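Local coordinates for protein glutamate racemase (Bacillus anthracis, PDB 2DWU) that belongs to the Asp/Glu/hydantoin racemase family and holds D-glutamic acid in a pocket lined by residues from both of its alpha/beta domains, at residues 57-62 against 82-87. Numbering follows the deposited sequence. Where two conformers were deposited one is given.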
ATOM      1  N   PHE B  57      16.372 -24.284  -5.573  1.00 11.90           N
ATOM      2  CA  PHE B  57      15.462 -24.696  -4.500  1.00 11.37           C
ATOM      3  C   PHE B  57      14.080 -24.045  -4.624  1.00 11.10           C
ATOM      4  O   PHE B  57      13.055 -24.665  -4.301  1.00 12.39           O
ATOM      5  CB  PHE B  57      16.009 -24.319  -3.113  1.00 10.95           C
ATOM      6  CG  PHE B  57      17.317 -24.968  -2.758  1.00 12.58           C
ATOM      7  CD1 PHE B  57      17.825 -26.035  -3.491  1.00 12.96           C
ATOM      8  CD2 PHE B  57      18.010 -24.536  -1.627  1.00 11.55           C
ATOM      9  CE1 PHE B  57      19.012 -26.673  -3.098  1.00 13.41           C
ATOM     10  CE2 PHE B  57      19.198 -25.169  -1.225  1.00 12.57           C
ATOM     11  CZ  PHE B  57      19.688 -26.240  -1.971  1.00 13.23           C
ATOM     12  N   VAL B  58      14.056 -22.775  -5.014  1.00 11.61           N
ATOM     13  CA  VAL B  58      12.794 -22.062  -5.158  1.00  9.66           C
ATOM     14  C   VAL B  58      11.992 -22.684  -6.300  1.00 11.29           C
ATOM     15  O   VAL B  58      10.781 -22.883  -6.179  1.00 12.01           O
ATOM     16  CB  VAL B  58      13.043 -20.568  -5.421  1.00 11.94           C
ATOM     17  CG1 VAL B  58      11.745 -19.880  -5.873  1.00 12.59           C
ATOM     18  CG2 VAL B  58      13.581 -19.906  -4.120  1.00 10.62           C
ATOM     19  N   PHE B  59      12.658 -23.005  -7.401  1.00 11.39           N
ATOM     20  CA  PHE B  59      11.921 -23.624  -8.492  1.00 12.80           C
ATOM     21  C   PHE B  59      11.383 -25.000  -8.120  1.00 14.32           C
ATOM     22  O   PHE B  59      10.352 -25.424  -8.654  1.00 14.33           O
ATOM     23  CB  PHE B  59      12.764 -23.659  -9.767  1.00 14.88           C
ATOM     24  CG  PHE B  59      12.617 -22.410 -10.595  1.00 18.28           C
ATOM     25  CD1 PHE B  59      13.550 -21.375 -10.503  1.00 20.18           C
ATOM     26  CD2 PHE B  59      11.492 -22.224 -11.398  1.00 19.40           C
ATOM     27  CE1 PHE B  59      13.367 -20.177 -11.186  1.00 19.13           C
ATOM     28  CE2 PHE B  59      11.295 -21.029 -12.088  1.00 20.77           C
ATOM     29  CZ  PHE B  59      12.235 -19.997 -11.983  1.00 19.29           C
ATOM     30  N   GLU B  60      12.063 -25.706  -7.220  1.00 13.54           N
ATOM     31  CA  GLU B  60      11.571 -26.998  -6.742  1.00 13.91           C
ATOM     32  C   GLU B  60      10.291 -26.753  -5.919  1.00 13.51           C
ATOM     33  O   GLU B  60       9.344 -27.519  -5.999  1.00 13.49           O
ATOM     34  CB  GLU B  60      12.611 -27.703  -5.862  1.00 15.69           C
ATOM     35  CG  GLU B  60      13.864 -28.098  -6.608  1.00 16.86           C
ATOM     36  CD  GLU B  60      14.757 -29.030  -5.817  1.00 19.95           C
ATOM     37  OE1 GLU B  60      14.587 -29.145  -4.577  1.00 19.21           O
ATOM     38  OE2 GLU B  60      15.649 -29.658  -6.441  1.00 20.70           O
ATOM     39  N   MET B  61      10.254 -25.683  -5.129  1.00 11.93           N
ATOM     40  CA  MET B  61       9.046 -25.397  -4.358  1.00 10.37           C
ATOM     41  C   MET B  61       7.910 -24.982  -5.288  1.00 11.87           C
ATOM     42  O   MET B  61       6.751 -25.294  -5.027  1.00 12.97           O
ATOM     43  CB  MET B  61       9.284 -24.290  -3.307  1.00 10.69           C
ATOM     44  CG  MET B  61      10.066 -24.772  -2.100  1.00 10.09           C
ATOM     45  SD  MET B  61      10.145 -23.592  -0.760  1.00 11.07           S
ATOM     46  CE  MET B  61      11.465 -22.469  -1.328  1.00 13.21           C
ATOM     47  N   VAL B  62       8.232 -24.263  -6.359  1.00 12.46           N
ATOM     48  CA  VAL B  62       7.187 -23.845  -7.299  1.00 13.05           C
ATOM     49  C   VAL B  62       6.570 -25.086  -7.959  1.00 15.79           C
ATOM     50  O   VAL B  62       5.360 -25.136  -8.172  1.00 15.97           O
ATOM     51  CB  VAL B  62       7.738 -22.894  -8.387  1.00 13.34           C
ATOM     52  CG1 VAL B  62       6.685 -22.670  -9.494  1.00 15.39           C
ATOM     53  CG2 VAL B  62       8.107 -21.556  -7.751  1.00 13.75           C
ATOM     54  N   ALA B  82      15.184 -12.042  -3.626  1.00  9.37           N
ATOM     55  CA  ALA B  82      16.353 -11.376  -4.183  1.00 11.33           C
ATOM     56  C   ALA B  82      17.003 -12.236  -5.250  1.00 12.14           C
ATOM     57  O   ALA B  82      17.454 -11.733  -6.288  1.00 14.55           O
ATOM     58  CB  ALA B  82      17.364 -11.072  -3.056  1.00 10.93           C
ATOM     59  N   ALA B  83      17.036 -13.539  -5.023  1.00 10.91           N
ATOM     60  CA  ALA B  83      17.683 -14.409  -5.973  1.00 13.82           C
ATOM     61  C   ALA B  83      16.868 -14.857  -7.178  1.00 13.28           C
ATOM     62  O   ALA B  83      17.416 -15.061  -8.265  1.00 14.30           O
ATOM     63  CB  ALA B  83      18.158 -15.664  -5.234  1.00 12.69           C
ATOM     64  N   THR B  84      15.551 -14.937  -7.038  0.50 13.23           N
ATOM     65  CA  THR B  84      14.774 -15.481  -8.150  0.50 13.17           C
ATOM     66  C   THR B  84      13.501 -14.789  -8.606  0.50 12.97           C
ATOM     67  O   THR B  84      12.859 -15.253  -9.551  0.50 12.50           O
ATOM     68  CB  THR B  84      14.411 -16.951  -7.846  0.50 15.56           C
ATOM     69  OG1 THR B  84      13.611 -17.489  -8.907  0.50 17.44           O
ATOM     70  CG2 THR B  84      13.622 -17.036  -6.567  0.50 15.41           C
ATOM     71  N   LEU B  85      13.119 -13.689  -7.969  1.00 12.07           N
ATOM     72  CA  LEU B  85      11.876 -13.036  -8.377  1.00 12.28           C
ATOM     73  C   LEU B  85      11.762 -12.776  -9.883  1.00 14.39           C
ATOM     74  O   LEU B  85      10.733 -13.097 -10.483  1.00 15.64           O
ATOM     75  CB  LEU B  85      11.651 -11.725  -7.613  1.00 13.99           C
ATOM     76  CG  LEU B  85      10.277 -11.082  -7.906  1.00 15.04           C
ATOM     77  CD1 LEU B  85       9.124 -11.952  -7.454  1.00 16.76           C
ATOM     78  CD2 LEU B  85      10.222  -9.730  -7.188  1.00 16.59           C
ATOM     79  N   ALA B  86      12.807 -12.227 -10.486  1.00 15.66           N
ATOM     80  CA  ALA B  86      12.764 -11.942 -11.921  1.00 17.00           C
ATOM     81  C   ALA B  86      12.565 -13.215 -12.727  1.00 17.33           C
ATOM     82  O   ALA B  86      11.776 -13.241 -13.680  1.00 18.71           O
ATOM     83  CB  ALA B  86      14.052 -11.241 -12.364  1.00 19.31           C
ATOM     84  N   ALA B  87      13.270 -14.269 -12.340  1.00 16.47           N
ATOM     85  CA  ALA B  87      13.169 -15.542 -13.052  1.00 17.63           C
ATOM     86  C   ALA B  87      11.760 -16.117 -12.968  1.00 17.86           C
ATOM     87  O   ALA B  87      11.229 -16.658 -13.950  1.00 18.76           O
ATOM     88  CB  ALA B  87      14.166 -16.523 -12.489  1.00 16.71           C
TER
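Val-58 and Thr-84 meet end-on, methyl to methyl. Across to segment 82-87, each side-chain atom of Val-58 has the same neighbour, Thr-84 CG2. Val-58 CB lies 3.8 Å from Thr-84 CG2, and Val-58 CG2 stands equally far from it. Val-58 CG1 comes closer, 3.5 Å from Thr-84 CG2. It stands opposite the backbone N (chi1 168°), which turns it to the threonine. That spacing is tight for two carbons. Thr-84 was deposited in two conformers, however, so the tightness is doubtful. Val-58 also touches Ala-80 and Leu-88 of helix 78-91 and Leu-13 of strand 9-14.

The helices belong to successive beta-alpha-beta crossovers of a parallel sheet. Helix 51-65 leads from strand 35-39 to strand 70-75, crossing over strand 9-14. Helix 78-91 then leads on from strand 70-75 to its neighbour, strand 96-98. The short segments cross at -55°. Val-58 CA and Thr-84 CA are 7.5 Å apart, the closest CA pair.

Phe-59 is the second residue of helix 51-65 in the contact. Its ring end swings over to helix 78-91. Phe-59 CE1 is 4.0 Å from Ala-87 CB, and the methyl sits at the ring edge, in its plane. Phe-59 CE1 also lies 3.5 Å from Thr-84 OG1, at an oblique approach. Thr-84 OG1 is buried here and finds no hydrogen-bond partner in this conformer, a point left doubtful by the second one. Helix 78-91 bends just past Thr-84, where Ala-86 N and Ala-87 N do not bond back, and Ala-87 lies on this bend.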